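PDB 4QO5: cytochrome c-552/4 domain-containing protein from Ignicoccus hospitalis KIN4/I, which binds eight covalently attached c-type hemes as a membrane-associated cytochrome and probably carries electrons along them, though its physiological role is not established. Local coordinates for residues H90-D95 and K100-V105. Residues are numbered along the deposited sequence; the frame is centred on the assembly and turned at random.
Sequences HPDTID and KIHPIV. With HEC (heme c), chain C.
His90 lays its imidazole flat over that of His102 in a face-to-face stack, the planes 10° apart and the centroids 3.5 Å from each other. His90 NE2 bonds to one carboxylate oxygen of Asp109 and His102 NE2 to the other, so a single acid grips both rings. Were the imidazole of His90 cut back to an alanine, the face of His102 that it covers would probably lose its stacking partner, and one oxygen of Asp109 its histidine mate. Next comes a type I turn from His90 to Thr93, which carries Asp92 round to His102, Pro103 and Ile104. With CG set between backbone N and carbonyl carbon (chi1 56°), Asp92 brings OD2 to Ile104 N, 3.2 Å away, and this oxygen also bonds Tyr195. Asp92 OD1 accepts a hydrogen bond from a water that also donates to Ile104 O and bonds His90 ND1 at 2.8 Å. The hydroxyl of Thr93, also hydrogen-bonded to Pro87 O, accepts from a second water, shared with Lys100 O and His102 ND1. Beyond it, Ile94 and Ile101 form an antiparallel hydrogen-bonded pair of a short hairpin: Ile94 N reaches Ile101 O at 2.8 Å, and Ile101 N returns to Ile94 O. Their branched, apolar side chains suit the face where, with Pro103, they touch a heme. Every ring nitrogen of the stacked histidines thus has a polar partner, and Asp109 would probably stabilise a positive charge on one ring, though stacking would disfavour charging both.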
ATOM      1  N   HIS A  90       3.546  40.938  -6.562  1.00 29.56           N
ATOM      2  CA  HIS A  90       4.064  39.669  -7.049  1.00 25.99           C
ATOM      3  C   HIS A  90       5.197  39.885  -8.043  1.00 25.00           C
ATOM      4  O   HIS A  90       4.972  40.427  -9.113  1.00 31.59           O
ATOM      5  CB  HIS A  90       2.947  38.865  -7.706  1.00 25.12           C
ATOM      6  CG  HIS A  90       1.863  38.450  -6.759  1.00 27.17           C
ATOM      7  ND1 HIS A  90       1.924  37.287  -6.022  1.00 28.99           N
ATOM      8  CD2 HIS A  90       0.689  39.043  -6.431  1.00 26.57           C
ATOM      9  CE1 HIS A  90       0.829  37.174  -5.291  1.00 28.39           C
ATOM     10  NE2 HIS A  90       0.063  38.224  -5.522  1.00 29.23           N
ATOM     11  N   PRO A  91       6.418  39.457  -7.680  1.00 29.03           N
ATOM     12  CA  PRO A  91       7.608  39.518  -8.537  1.00 33.39           C
ATOM     13  C   PRO A  91       7.458  38.680  -9.810  1.00 33.68           C
ATOM     14  O   PRO A  91       8.186  38.927 -10.774  1.00 29.16           O
ATOM     15  CB  PRO A  91       8.706  38.921  -7.653  1.00 33.39           C
ATOM     16  CG  PRO A  91       8.232  39.175  -6.247  1.00 38.15           C
ATOM     17  CD  PRO A  91       6.744  38.987  -6.321  1.00 29.88           C
ATOM     18  N   ASP A  92       6.554  37.705  -9.804  1.00 29.44           N
ATOM     19  CA  ASP A  92       6.307  36.902 -11.004  1.00 28.16           C
ATOM     20  C   ASP A  92       5.167  37.469 -11.850  1.00 27.56           C
ATOM     21  O   ASP A  92       4.633  36.786 -12.727  1.00 29.19           O
ATOM     22  CB  ASP A  92       6.099  35.408 -10.684  1.00 26.05           C
ATOM     23  CG  ASP A  92       4.982  35.150  -9.679  1.00 29.79           C
ATOM     24  OD1 ASP A  92       4.648  36.056  -8.885  1.00 26.87           O
ATOM     25  OD2 ASP A  92       4.454  34.004  -9.668  1.00 28.05           O
ATOM     26  N   THR A  93       4.817  38.731 -11.603  1.00 27.37           N
ATOM     27  CA  THR A  93       3.851  39.402 -12.463  1.00 24.16           C
ATOM     28  C   THR A  93       4.462  39.658 -13.841  1.00 30.31           C
ATOM     29  O   THR A  93       5.552  40.226 -13.951  1.00 31.57           O
ATOM     30  CB  THR A  93       3.365  40.727 -11.853  1.00 29.71           C
ATOM     31  OG1 THR A  93       2.504  40.428 -10.748  1.00 27.82           O
ATOM     32  CG2 THR A  93       2.589  41.534 -12.879  1.00 29.03           C
ATOM     33  N   ILE A  94       3.764  39.230 -14.889  1.00 26.09           N
ATOM     34  CA  ILE A  94       4.228  39.466 -16.251  1.00 26.20           C
ATOM     35  C   ILE A  94       3.096  39.988 -17.118  1.00 26.91           C
ATOM     36  O   ILE A  94       1.927  39.761 -16.827  1.00 28.38           O
ATOM     37  CB  ILE A  94       4.758  38.181 -16.904  1.00 35.87           C
ATOM     38  CG1 ILE A  94       3.692  37.084 -16.854  1.00 40.27           C
ATOM     39  CG2 ILE A  94       6.037  37.733 -16.215  1.00 42.37           C
ATOM     40  CD1 ILE A  94       4.020  35.875 -17.718  1.00 51.56           C
ATOM     41  N   ASP A  95       3.439  40.701 -18.186  1.00 26.77           N
ATOM     42  CA  ASP A  95       2.424  41.039 -19.166  1.00 30.46           C
ATOM     43  C   ASP A  95       2.012  39.766 -19.906  1.00 33.93           C
ATOM     44  O   ASP A  95       2.845  38.914 -20.224  1.00 31.59           O
ATOM     45  CB  ASP A  95       2.916  42.091 -20.153  1.00 40.94           C
ATOM     46  CG  ASP A  95       1.775  42.728 -20.920  1.00 57.78           C
ATOM     47  OD1 ASP A  95       1.112  43.625 -20.351  1.00 64.27           O
ATOM     48  OD2 ASP A  95       1.528  42.317 -22.076  1.00 60.30           O
ATOM     49  N   LYS A 100      -1.951  41.991 -16.597  1.00 27.99           N
ATOM     50  CA  LYS A 100      -0.808  41.814 -15.707  1.00 25.05           C
ATOM     51  C   LYS A 100      -1.104  40.652 -14.766  1.00 26.10           C
ATOM     52  O   LYS A 100      -1.841  40.806 -13.793  1.00 29.36           O
ATOM     53  CB  LYS A 100      -0.544  43.085 -14.898  1.00 31.76           C
ATOM     54  CG  LYS A 100      -0.017  44.242 -15.735  1.00 39.56           C
ATOM     55  CD  LYS A 100       0.044  45.528 -14.915  1.00 52.35           C
ATOM     56  CE  LYS A 100      -1.153  46.428 -15.205  1.00 59.67           C
ATOM     57  NZ  LYS A 100      -0.757  47.693 -15.899  1.00 64.22           N
ATOM     58  N   ILE A 101      -0.544  39.482 -15.054  1.00 24.23           N
ATOM     59  CA  ILE A 101      -0.889  38.299 -14.262  1.00 27.90           C
ATOM     60  C   ILE A 101       0.341  37.630 -13.666  1.00 25.43           C
ATOM     61  O   ILE A 101       1.450  37.803 -14.155  1.00 26.42           O
ATOM     62  CB  ILE A 101      -1.696  37.272 -15.090  1.00 35.30           C
ATOM     63  CG1 ILE A 101      -0.846  36.722 -16.226  1.00 36.97           C
ATOM     64  CG2 ILE A 101      -2.983  37.898 -15.634  1.00 32.46           C
ATOM     65  CD1 ILE A 101      -0.472  35.264 -16.061  1.00 43.06           C
ATOM     66  N   HIS A 102       0.137  36.864 -12.601  1.00 23.33           N
ATOM     67  CA  HIS A 102       1.218  36.093 -11.999  1.00 21.26           C
ATOM     68  C   HIS A 102       0.750  34.648 -11.883  1.00 20.96           C
ATOM     69  O   HIS A 102      -0.400  34.402 -11.529  1.00 21.69           O
ATOM     70  CB  HIS A 102       1.615  36.642 -10.621  1.00 22.91           C
ATOM     71  CG  HIS A 102       0.493  36.683  -9.625  1.00 23.27           C
ATOM     72  ND1 HIS A 102      -0.464  37.675  -9.622  1.00 26.08           N
ATOM     73  CD2 HIS A 102       0.177  35.854  -8.596  1.00 22.80           C
ATOM     74  CE1 HIS A 102      -1.320  37.456  -8.636  1.00 27.69           C
ATOM     75  NE2 HIS A 102      -0.963  36.348  -8.009  1.00 25.33           N
ATOM     76  N   PRO A 103       1.638  33.695 -12.200  1.00 21.06           N
ATOM     77  CA  PRO A 103       1.215  32.285 -12.194  1.00 18.62           C
ATOM     78  C   PRO A 103       1.005  31.734 -10.791  1.00 26.34           C
ATOM     79  O   PRO A 103       0.067  30.968 -10.603  1.00 24.93           O
ATOM     80  CB  PRO A 103       2.387  31.565 -12.865  1.00 22.26           C
ATOM     81  CG  PRO A 103       2.999  32.619 -13.769  1.00 22.49           C
ATOM     82  CD  PRO A 103       2.905  33.883 -12.932  1.00 24.09           C
ATOM     83  N   ILE A 104       1.853  32.100  -9.830  1.00 23.56           N
ATOM     84  CA  ILE A 104       1.734  31.498  -8.512  1.00 26.22           C
ATOM     85  C   ILE A 104       0.805  32.327  -7.649  1.00 24.62           C
ATOM     86  O   ILE A 104       1.197  33.378  -7.125  1.00 21.35           O
ATOM     87  CB  ILE A 104       3.096  31.289  -7.807  1.00 23.10           C
ATOM     88  CG1 ILE A 104       3.993  30.372  -8.645  1.00 24.80           C
ATOM     89  CG2 ILE A 104       2.891  30.664  -6.411  1.00 21.04           C
ATOM     90  CD1 ILE A 104       5.406  30.216  -8.074  1.00 23.29           C
ATOM     91  N   VAL A 105      -0.437  31.866  -7.545  1.00 20.09           N
ATOM     92  CA  VAL A 105      -1.414  32.494  -6.675  1.00 22.04           C
ATOM     93  C   VAL A 105      -1.149  32.044  -5.232  1.00 23.79           C
ATOM     94  O   VAL A 105      -1.070  30.851  -4.945  1.00 23.33           O
ATOM     95  CB  VAL A 105      -2.851  32.171  -7.145  1.00 20.67           C
ATOM     96  CG1 VAL A 105      -3.889  32.703  -6.171  1.00 20.74           C
ATOM     97  CG2 VAL A 105      -3.088  32.702  -8.560  1.00 19.19           C
TER
HETATM   98 FE   HEC C 602      -4.847  29.234 -11.952  1.00 18.96          FE
HETATM   99  CHA HEC C 602      -1.611  28.181 -11.463  1.00 15.51           C
HETATM  100  CHB HEC C 602      -4.318  29.105 -15.366  1.00 16.88           C
HETATM  101  CHC HEC C 602      -8.005  30.112 -12.381  1.00 18.45           C
HETATM  102  CHD HEC C 602      -5.237  29.585  -8.563  1.00 17.97           C
HETATM  103  NA  HEC C 602      -3.318  28.706 -13.172  1.00 18.20           N
HETATM  104  C1A HEC C 602      -2.050  28.307 -12.748  1.00 17.55           C
HETATM  105  C2A HEC C 602      -1.224  28.054 -13.899  1.00 17.88           C
HETATM  106  C3A HEC C 602      -1.963  28.291 -14.977  1.00 16.98           C
HETATM  107  C4A HEC C 602      -3.285  28.704 -14.551  1.00 14.47           C
HETATM  108  CMA HEC C 602      -1.499  28.136 -16.442  1.00 18.45           C
HETATM  109  CAA HEC C 602       0.266  27.631 -13.853  1.00 18.92           C
HETATM  110  CBA HEC C 602       0.519  26.260 -13.249  1.00 18.44           C
HETATM  111  CGA HEC C 602       0.317  25.250 -14.338  1.00 23.19           C
HETATM  112  O1A HEC C 602      -0.285  24.187 -14.034  1.00 20.83           O
HETATM  113  O2A HEC C 602       0.737  25.523 -15.498  1.00 25.76           O
HETATM  114  NB  HEC C 602      -5.850  29.618 -13.523  1.00 20.54           N
HETATM  115  C1B HEC C 602      -5.541  29.403 -14.859  1.00 16.41           C
HETATM  116  C2B HEC C 602      -6.737  29.456 -15.651  1.00 18.06           C
HETATM  117  C3B HEC C 602      -7.721  29.671 -14.765  1.00 16.23           C
HETATM  118  C4B HEC C 602      -7.197  29.815 -13.454  1.00 14.13           C
HETATM  119  CMB HEC C 602      -6.756  29.195 -17.183  1.00 26.16           C
HETATM  120  CAB HEC C 602      -9.236  29.698 -14.849  1.00 31.38           C
HETATM  121  CBB HEC C 602      -9.779  28.609 -15.839  1.00 28.02           C
HETATM  122  NC  HEC C 602      -6.316  29.785 -10.727  1.00 20.18           N
HETATM  123  C1C HEC C 602      -7.585  30.146 -11.093  1.00 16.96           C
HETATM  124  C2C HEC C 602      -8.289  30.699  -9.963  1.00 15.36           C
HETATM  125  C3C HEC C 602      -7.553  30.319  -8.904  1.00 19.60           C
HETATM  126  C4C HEC C 602      -6.286  29.899  -9.373  1.00 17.21           C
HETATM  127  CMC HEC C 602      -9.817  30.968 -10.061  1.00 17.82           C
HETATM  128  CAC HEC C 602      -7.689  30.451  -7.366  1.00 37.28           C
HETATM  129  CBC HEC C 602      -9.121  30.219  -6.807  1.00 21.74           C
HETATM  130  ND  HEC C 602      -3.634  28.937 -10.344  1.00 17.59           N
HETATM  131  C1D HEC C 602      -4.045  29.099  -9.023  1.00 14.54           C
HETATM  132  C2D HEC C 602      -3.018  28.703  -8.093  1.00 15.53           C
HETATM  133  C3D HEC C 602      -1.856  28.275  -8.977  1.00 14.99           C
HETATM  134  C4D HEC C 602      -2.330  28.466 -10.341  1.00 16.51           C
HETATM  135  CMD HEC C 602      -3.204  28.753  -6.550  1.00 19.50           C
HETATM  136  CAD HEC C 602      -0.441  27.737  -8.623  1.00 19.85           C
HETATM  137  CBD HEC C 602       0.033  27.967  -7.201  1.00 20.25           C
HETATM  138  CGD HEC C 602      -0.410  26.811  -6.320  1.00 24.01           C
HETATM  139  O1D HEC C 602      -0.090  26.837  -5.115  1.00 25.18           O
HETATM  140  O2D HEC C 602      -1.074  25.868  -6.822  1.00 24.70           O
HETATM  141  O   HOH W   1       3.457  35.005  -6.677  1.00 23.78           O
HETATM  142  O   HOH W   2      -0.457  39.994 -11.236  1.00 28.49           O